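PDB 2PY6: methyltransferase FkbM from Methylobacillus flagellatus KT, which probably transfers methyl groups, as expected of an FkbM-family methyltransferase, to an acceptor that is not established. Local coordinates for residues 180-186 against 390-395; 249-253 against 279-284. All coordinates share one frame; numbering follows the deposited sequence.

Contact 1 (180-186 against 390-395); sequences RLADDYS and YQIGLR
Asp183 N-caps helix 184-199 and in the same stroke ties that helix to Arg395 on strand 392-396, an outermost strand of the seven-stranded sheet of this Rossmann-like methyltransferase fold. The cap bond runs from Ser186 N to Asp183 OD2, met from above the carboxylate plane. Charge pairing falls on the same oxygen: the Arg395 guanidinium grips OD2 end-on, NH2 at 3.0 Å from Asp183 OD2 and NH1 on its syn lone pair, the two planes 57° apart. CD2 of Tyr185 lies over the centre of one guanidinium face, 3.4 Å from Arg395 CZ, while the tyrosine hydroxyl bonds Val208 O and its ring stacks on Tyr185 of the second subunit.

Apolar packing joins Leu181 CD2 to Ile392 CG2 at 3.7 Å, the two side chains crossing at about a right angle.

The serine hydroxyl is a hub of hydrogen bonds: Ser186 OG donates to Asp183 OD1 and accepts from Leu394 N at 2.8 Å, with a weak further bond from Arg395 NH1. Ala182 N reaches Ile392 O at 2.9 Å, almost straight at 177°. Water 2 bridges that carbonyl to Asp183 OD1, and water 1 joins Arg180 O to Ile392 N. Arg180 bends at chi2 (52°), which brings its guanidinium edge to Tyr390 O for two in-plane hydrogen bonds, 3.1 Å from Arg180 NH1 and 3.0 Å from Arg180 NH2.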
ATOM      1  N   ARG A 180      14.337 -14.604 -43.620  1.00 34.02           N
ATOM      2  CA  ARG A 180      14.555 -13.179 -43.923  1.00 34.54           C
ATOM      3  C   ARG A 180      15.079 -12.349 -42.723  1.00 34.48           C
ATOM      4  O   ARG A 180      15.606 -11.253 -42.899  1.00 33.70           O
ATOM      5  CB  ARG A 180      13.235 -12.590 -44.464  1.00 35.46           C
ATOM      6  CG  ARG A 180      13.291 -11.177 -45.088  1.00 36.11           C
ATOM      7  CD  ARG A 180      14.381 -11.006 -46.171  1.00 41.47           C
ATOM      8  NE  ARG A 180      14.357  -9.692 -46.847  1.00 38.04           N
ATOM      9  CZ  ARG A 180      14.841  -8.555 -46.324  1.00 48.12           C
ATOM     10  NH1 ARG A 180      15.389  -8.537 -45.102  1.00 43.19           N
ATOM     11  NH2 ARG A 180      14.783  -7.424 -47.034  1.00 37.93           N
ATOM     12  N   LEU A 181      14.893 -12.863 -41.514  1.00 29.71           N
ATOM     13  CA  LEU A 181      15.312 -12.172 -40.311  1.00 29.06           C
ATOM     14  C   LEU A 181      16.842 -12.130 -40.261  1.00 29.60           C
ATOM     15  O   LEU A 181      17.523 -13.126 -40.581  1.00 27.30           O
ATOM     16  CB  LEU A 181      14.686 -12.842 -39.081  1.00 24.78           C
ATOM     17  CG  LEU A 181      13.154 -12.772 -38.949  1.00 27.58           C
ATOM     18  CD1 LEU A 181      12.598 -13.662 -37.828  1.00 34.52           C
ATOM     19  CD2 LEU A 181      12.691 -11.331 -38.699  1.00 30.71           C
ATOM     20  N   ALA A 182      17.387 -10.972 -39.871  1.00 32.04           N
ATOM     21  CA  ALA A 182      18.851 -10.752 -39.913  1.00 32.70           C
ATOM     22  C   ALA A 182      19.704 -11.445 -38.828  1.00 33.02           C
ATOM     23  O   ALA A 182      20.899 -11.655 -39.019  1.00 34.23           O
ATOM     24  CB  ALA A 182      19.130  -9.269 -39.911  1.00 33.43           C
ATOM     25  N   ASP A 183      19.102 -11.803 -37.706  1.00 31.34           N
ATOM     26  CA  ASP A 183      19.858 -12.344 -36.585  1.00 29.99           C
ATOM     27  C   ASP A 183      19.172 -13.589 -36.002  1.00 30.44           C
ATOM     28  O   ASP A 183      17.951 -13.767 -36.118  1.00 32.71           O
ATOM     29  CB  ASP A 183      20.062 -11.235 -35.522  1.00 28.83           C
ATOM     30  CG  ASP A 183      18.763 -10.801 -34.859  1.00 33.23           C
ATOM     31  OD1 ASP A 183      17.857 -10.250 -35.546  1.00 32.37           O
ATOM     32  OD2 ASP A 183      18.654 -11.022 -33.639  1.00 27.36           O
ATOM     33  N   ASP A 184      19.979 -14.470 -35.421  1.00 28.89           N
ATOM     34  CA  ASP A 184      19.503 -15.706 -34.849  1.00 27.56           C
ATOM     35  C   ASP A 184      18.504 -15.527 -33.724  1.00 27.17           C
ATOM     36  O   ASP A 184      17.573 -16.318 -33.592  1.00 29.39           O
ATOM     37  CB  ASP A 184      20.682 -16.546 -34.354  1.00 28.27           C
ATOM     38  CG  ASP A 184      21.633 -16.984 -35.488  1.00 33.27           C
ATOM     39  OD1 ASP A 184      21.174 -17.378 -36.577  1.00 40.66           O
ATOM     40  OD2 ASP A 184      22.862 -16.994 -35.261  1.00 44.22           O
ATOM     41  N   TYR A 185      18.676 -14.515 -32.890  1.00 27.46           N
ATOM     42  CA  TYR A 185      17.753 -14.301 -31.775  1.00 27.89           C
ATOM     43  C   TYR A 185      16.306 -13.911 -32.232  1.00 25.17           C
ATOM     44  O   TYR A 185      15.295 -14.260 -31.609  1.00 25.16           O
ATOM     45  CB  TYR A 185      18.399 -13.292 -30.779  1.00 32.05           C
ATOM     46  CG  TYR A 185      17.621 -13.059 -29.499  1.00 31.80           C
ATOM     47  CD1 TYR A 185      16.915 -14.092 -28.875  1.00 42.22           C
ATOM     48  CD2 TYR A 185      17.661 -11.836 -28.863  1.00 39.52           C
ATOM     49  CE1 TYR A 185      16.222 -13.886 -27.677  1.00 38.23           C
ATOM     50  CE2 TYR A 185      16.972 -11.626 -27.666  1.00 45.50           C
ATOM     51  CZ  TYR A 185      16.252 -12.665 -27.080  1.00 38.09           C
ATOM     52  OH  TYR A 185      15.594 -12.468 -25.887  1.00 43.26           O
ATOM     53  N   SER A 186      16.224 -13.196 -33.344  1.00 28.56           N
ATOM     54  CA  SER A 186      14.961 -12.881 -33.966  1.00 26.27           C
ATOM     55  C   SER A 186      14.300 -14.152 -34.454  1.00 26.64           C
ATOM     56  O   SER A 186      13.086 -14.325 -34.314  1.00 30.72           O
ATOM     57  CB  SER A 186      15.175 -11.951 -35.148  1.00 27.86           C
ATOM     58  OG  SER A 186      15.413 -10.650 -34.694  1.00 17.36           O
ATOM     59  N   TYR A 390      15.435  -3.056 -46.386  1.00 29.13           N
ATOM     60  CA  TYR A 390      15.439  -3.085 -44.925  1.00 30.62           C
ATOM     61  C   TYR A 390      15.959  -4.410 -44.373  1.00 30.78           C
ATOM     62  O   TYR A 390      15.742  -5.464 -44.958  1.00 30.87           O
ATOM     63  CB  TYR A 390      14.043  -2.946 -44.351  1.00 26.74           C
ATOM     64  CG  TYR A 390      13.494  -1.567 -44.118  1.00 30.17           C
ATOM     65  CD1 TYR A 390      14.086  -0.710 -43.205  1.00 31.96           C
ATOM     66  CD2 TYR A 390      12.296  -1.158 -44.718  1.00 30.98           C
ATOM     67  CE1 TYR A 390      13.534   0.542 -42.928  1.00 29.94           C
ATOM     68  CE2 TYR A 390      11.748   0.084 -44.460  1.00 29.84           C
ATOM     69  CZ  TYR A 390      12.362   0.929 -43.545  1.00 32.66           C
ATOM     70  OH  TYR A 390      11.801   2.152 -43.273  1.00 26.10           O
ATOM     71  N   GLN A 391      16.646  -4.331 -43.242  1.00 33.51           N
ATOM     72  CA  GLN A 391      16.993  -5.509 -42.464  1.00 32.32           C
ATOM     73  C   GLN A 391      15.831  -5.631 -41.461  1.00 32.17           C
ATOM     74  O   GLN A 391      15.218  -4.620 -41.108  1.00 30.47           O
ATOM     75  CB  GLN A 391      18.298  -5.319 -41.728  1.00 30.56           C
ATOM     76  CG  GLN A 391      19.464  -5.108 -42.667  1.00 35.44           C
ATOM     77  CD  GLN A 391      20.765  -5.477 -42.038  1.00 37.81           C
ATOM     78  OE1 GLN A 391      21.527  -4.603 -41.644  1.00 50.92           O
ATOM     79  NE2 GLN A 391      21.007  -6.784 -41.868  1.00 40.18           N
ATOM     80  N   ILE A 392      15.541  -6.849 -41.002  1.00 30.81           N
ATOM     81  CA  ILE A 392      14.409  -7.087 -40.134  1.00 30.63           C
ATOM     82  C   ILE A 392      14.809  -7.886 -38.885  1.00 29.04           C
ATOM     83  O   ILE A 392      15.575  -8.858 -38.953  1.00 25.46           O
ATOM     84  CB  ILE A 392      13.274  -7.876 -40.873  1.00 30.26           C
ATOM     85  CG1 ILE A 392      13.001  -7.295 -42.252  1.00 34.06           C
ATOM     86  CG2 ILE A 392      11.995  -7.917 -39.983  1.00 33.80           C
ATOM     87  CD1 ILE A 392      11.997  -8.102 -43.082  1.00 37.64           C
ATOM     88  N   GLY A 393      14.285  -7.461 -37.745  1.00 29.06           N
ATOM     89  CA  GLY A 393      14.481  -8.179 -36.473  1.00 29.13           C
ATOM     90  C   GLY A 393      13.143  -8.323 -35.778  1.00 32.56           C
ATOM     91  O   GLY A 393      12.135  -7.744 -36.227  1.00 29.62           O
ATOM     92  N   LEU A 394      13.130  -9.084 -34.673  1.00 32.25           N
ATOM     93  CA  LEU A 394      11.917  -9.287 -33.915  1.00 30.51           C
ATOM     94  C   LEU A 394      12.264  -9.551 -32.467  1.00 28.57           C
ATOM     95  O   LEU A 394      13.094 -10.389 -32.187  1.00 25.68           O
ATOM     96  CB  LEU A 394      11.174 -10.501 -34.471  1.00 30.86           C
ATOM     97  CG  LEU A 394       9.822 -10.901 -33.877  1.00 26.88           C
ATOM     98  CD1 LEU A 394       8.733  -9.898 -34.307  1.00 23.69           C
ATOM     99  CD2 LEU A 394       9.472 -12.312 -34.384  1.00 34.11           C
ATOM    100  N   ARG A 395      11.632  -8.834 -31.551  1.00 28.04           N
ATOM    101  CA  ARG A 395      11.800  -9.097 -30.106  1.00 29.35           C
ATOM    102  C   ARG A 395      10.419  -9.178 -29.462  1.00 28.75           C
ATOM    103  O   ARG A 395       9.483  -8.557 -29.940  1.00 29.63           O
ATOM    104  CB  ARG A 395      12.599  -7.999 -29.380  1.00 28.81           C
ATOM    105  CG  ARG A 395      14.053  -7.862 -29.788  1.00 24.73           C
ATOM    106  CD  ARG A 395      14.918  -9.062 -29.407  1.00 27.27           C
ATOM    107  NE  ARG A 395      16.276  -8.914 -29.943  1.00 31.36           N
ATOM    108  CZ  ARG A 395      16.739  -9.406 -31.093  1.00 31.30           C
ATOM    109  NH1 ARG A 395      15.999 -10.121 -31.919  1.00 28.70           N
ATOM    110  NH2 ARG A 395      17.990  -9.180 -31.422  1.00 29.14           N
TER
HETATM  111  O   HOH W   1      16.785  -8.978 -42.505  1.00 18.81           O
HETATM  112  O   HOH W   2      17.470  -8.160 -37.195  1.00 21.82           O

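Contact 2 (249-253 against 279-284); sequences KGKFE and NFASRI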
ATOM      1  N   LYS A 249      19.136  11.247 -24.040  1.00 29.79           N
ATOM      2  CA  LYS A 249      19.510  12.211 -23.028  1.00 28.47           C
ATOM      3  C   LYS A 249      18.977  13.603 -23.357  1.00 27.02           C
ATOM      4  O   LYS A 249      19.713  14.585 -23.318  1.00 28.75           O
ATOM      5  CB  LYS A 249      21.018  12.212 -22.812  1.00 29.24           C
ATOM      6  CG  LYS A 249      21.600  10.886 -22.362  1.00 27.73           C
ATOM      7  CD  LYS A 249      23.074  11.070 -21.946  1.00 34.06           C
ATOM      8  CE  LYS A 249      23.803   9.705 -21.878  1.00 41.05           C
ATOM      9  NZ  LYS A 249      23.060   8.696 -21.101  1.00 47.81           N
ATOM     10  N   GLY A 250      17.682  13.673 -23.650  1.00 28.19           N
ATOM     11  CA  GLY A 250      16.998  14.929 -23.931  1.00 29.57           C
ATOM     12  C   GLY A 250      17.412  15.622 -25.204  1.00 30.24           C
ATOM     13  O   GLY A 250      17.359  16.816 -25.279  1.00 31.82           O
ATOM     14  N   LYS A 251      17.816  14.876 -26.226  1.00 33.72           N
ATOM     15  CA  LYS A 251      18.276  15.486 -27.485  1.00 33.79           C
ATOM     16  C   LYS A 251      17.677  14.839 -28.726  1.00 30.93           C
ATOM     17  O   LYS A 251      18.045  13.721 -29.107  1.00 31.13           O
ATOM     18  CB  LYS A 251      19.800  15.428 -27.587  1.00 33.29           C
ATOM     19  CG  LYS A 251      20.528  16.215 -26.539  1.00 36.34           C
ATOM     20  CD  LYS A 251      22.021  15.935 -26.611  1.00 39.74           C
ATOM     21  N   PHE A 252      16.740  15.547 -29.339  1.00 30.97           N
ATOM     22  CA  PHE A 252      16.112  15.110 -30.597  1.00 33.90           C
ATOM     23  C   PHE A 252      15.677  16.328 -31.409  1.00 30.80           C
ATOM     24  O   PHE A 252      15.688  17.436 -30.910  1.00 26.20           O
ATOM     25  CB  PHE A 252      14.944  14.137 -30.348  1.00 35.37           C
ATOM     26  CG  PHE A 252      13.910  14.662 -29.406  1.00 38.24           C
ATOM     27  CD1 PHE A 252      12.840  15.413 -29.887  1.00 36.57           C
ATOM     28  CD2 PHE A 252      14.016  14.424 -28.042  1.00 37.30           C
ATOM     29  CE1 PHE A 252      11.892  15.919 -29.031  1.00 36.25           C
ATOM     30  CE2 PHE A 252      13.072  14.925 -27.171  1.00 38.96           C
ATOM     31  CZ  PHE A 252      12.010  15.681 -27.670  1.00 42.68           C
ATOM     32  N   GLU A 253      15.307  16.109 -32.665  1.00 30.32           N
ATOM     33  CA  GLU A 253      14.856  17.185 -33.525  1.00 29.07           C
ATOM     34  C   GLU A 253      13.350  17.381 -33.532  1.00 28.35           C
ATOM     35  O   GLU A 253      12.873  18.507 -33.550  1.00 28.84           O
ATOM     36  CB  GLU A 253      15.350  16.977 -34.968  1.00 30.82           C
ATOM     37  CG  GLU A 253      16.812  17.391 -35.183  1.00 41.96           C
ATOM     38  CD  GLU A 253      17.040  18.863 -34.874  1.00 49.05           C
ATOM     39  OE1 GLU A 253      16.262  19.710 -35.375  1.00 50.54           O
ATOM     40  OE2 GLU A 253      17.994  19.162 -34.126  1.00 51.03           O
ATOM     41  N   ASN A 279      14.426  22.392 -23.255  1.00 36.97           N
ATOM     42  CA  ASN A 279      14.705  23.083 -24.541  1.00 37.16           C
ATOM     43  C   ASN A 279      14.097  22.369 -25.773  1.00 35.94           C
ATOM     44  O   ASN A 279      14.200  22.885 -26.874  1.00 39.67           O
ATOM     45  CB  ASN A 279      16.202  23.387 -24.736  1.00 38.10           C
ATOM     46  CG  ASN A 279      17.038  22.134 -24.931  1.00 46.92           C
ATOM     47  OD1 ASN A 279      16.544  21.007 -24.809  1.00 49.15           O
ATOM     48  ND2 ASN A 279      18.321  22.324 -25.227  1.00 52.33           N
ATOM     49  N   PHE A 280      13.459  21.208 -25.571  1.00 34.49           N
ATOM     50  CA  PHE A 280      12.821  20.405 -26.642  1.00 33.61           C
ATOM     51  C   PHE A 280      11.281  20.412 -26.667  1.00 32.37           C
ATOM     52  O   PHE A 280      10.682  19.759 -27.511  1.00 31.85           O
ATOM     53  CB  PHE A 280      13.312  18.940 -26.616  1.00 30.60           C
ATOM     54  CG  PHE A 280      13.029  18.191 -25.310  1.00 31.66           C
ATOM     55  CD1 PHE A 280      11.756  17.716 -25.000  1.00 29.74           C
ATOM     56  CD2 PHE A 280      14.053  17.909 -24.426  1.00 35.65           C
ATOM     57  CE1 PHE A 280      11.520  17.008 -23.829  1.00 33.77           C
ATOM     58  CE2 PHE A 280      13.812  17.204 -23.249  1.00 31.96           C
ATOM     59  CZ  PHE A 280      12.554  16.748 -22.962  1.00 31.43           C
ATOM     60  N   ALA A 281      10.646  21.144 -25.760  1.00 35.01           N
ATOM     61  CA  ALA A 281       9.176  21.250 -25.705  1.00 32.50           C
ATOM     62  C   ALA A 281       8.530  21.700 -27.017  1.00 31.25           C
ATOM     63  O   ALA A 281       7.437  21.234 -27.383  1.00 30.10           O
ATOM     64  CB  ALA A 281       8.784  22.211 -24.600  1.00 34.20           C
ATOM     65  N   SER A 282       9.204  22.610 -27.719  1.00 30.18           N
ATOM     66  CA  SER A 282       8.690  23.194 -28.959  1.00 30.02           C
ATOM     67  C   SER A 282       8.785  22.246 -30.134  1.00 29.48           C
ATOM     68  O   SER A 282       8.167  22.481 -31.158  1.00 32.50           O
ATOM     69  CB  SER A 282       9.445  24.491 -29.294  1.00 32.50           C
ATOM     70  OG  SER A 282      10.860  24.283 -29.412  1.00 30.01           O
ATOM     71  N   ARG A 283       9.549  21.173 -29.978  1.00 29.03           N
ATOM     72  CA  ARG A 283       9.756  20.189 -31.033  1.00 31.12           C
ATOM     73  C   ARG A 283       8.733  19.059 -31.017  1.00 29.59           C
ATOM     74  O   ARG A 283       8.759  18.205 -31.890  1.00 27.27           O
ATOM     75  CB  ARG A 283      11.155  19.595 -30.917  1.00 31.76           C
ATOM     76  CG  ARG A 283      12.252  20.605 -31.039  1.00 36.21           C
ATOM     77  CD  ARG A 283      13.558  20.047 -30.528  1.00 50.29           C
ATOM     78  NE  ARG A 283      14.602  21.067 -30.513  1.00 63.30           N
ATOM     79  CZ  ARG A 283      15.788  20.954 -29.913  1.00 69.61           C
ATOM     80  NH1 ARG A 283      16.132  19.858 -29.226  1.00 72.73           N
ATOM     81  NH2 ARG A 283      16.641  21.970 -29.987  1.00 71.36           N
ATOM     82  N   ILE A 284       7.822  19.080 -30.048  1.00 28.93           N
ATOM     83  CA  ILE A 284       6.837  18.037 -29.899  1.00 29.84           C
ATOM     84  C   ILE A 284       5.473  18.563 -30.242  1.00 29.67           C
ATOM     85  O   ILE A 284       5.080  19.592 -29.710  1.00 32.00           O
ATOM     86  CB  ILE A 284       6.735  17.541 -28.391  1.00 29.02           C
ATOM     87  CG1 ILE A 284       8.058  16.964 -27.881  1.00 33.41           C
ATOM     88  CG2 ILE A 284       5.691  16.489 -28.244  1.00 24.46           C
ATOM     89  CD1 ILE A 284       8.237  17.127 -26.368  1.00 30.50           C
TER
HETATM   90  O   HOH W   3      17.492  19.209 -26.223  1.00 31.97           O
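Water 3 is held between Gly250 O and Asn279 OD1, donating to both, at 2.6 Å from Gly250 O and 2.5 Å from Asn279 OD1; Arg283 NH1 adds a long, weak bond to it. Arg283, extended from CG to NE, lies alongside the backbone of Phe252 and Glu253, its CB 3.3 Å from Glu253 O and its NH1 3.0 Å from Phe252 O. Asn279 O stands over the centre of one face of the Arg283 guanidinium.

Beside this polar side, two phenylalanines form the apolar half. Phe252 CE2 lies over one face of the Phe280 ring, toward its rim, and Phe252 CZ is 3.4 Å from Phe280 CD1; the pair is oblique, with planes at 49° and centroids 5.0 Å apart. Chi1 of 60° puts Phe280 CG between the backbone N and the carbonyl carbon, and CD2 of that ring also touches Gly250 O. A serine in its place would probably leave Phe252 without its ring partner and open a gap against Gly250. Ile284 CG1 meets the edge of the Phe252 ring, 4.1 Å from Phe252 CE1. Both rings rest on Ile245 of helix 239-248, and the contact joins the loops leading into the adjacent parallel strands 254-258 and 284-287.

Overall arrangement
After helices 19-32 and 40-49 the chain builds the six-stranded sheet with strands from 54-58 to 140-142, then passes through helices 164-169 and 171-180 to residues 180-186. Contact 1 closes a long loop there, bringing the start of helix 184-199 against strand 392-396, close to the C terminus. Nested inside it, contact 2 closes a short loop of 25 residues holding strand 254-258 and helix 262-274. Contact 1 uses edge strand 392-396; contact 2 sits where strands 254-258 and 284-287 begin, at the other edge of the seven-stranded sheet. Their centres are 30 Å apart and their nearest atoms about 17 Å. Both also touch the second subunit.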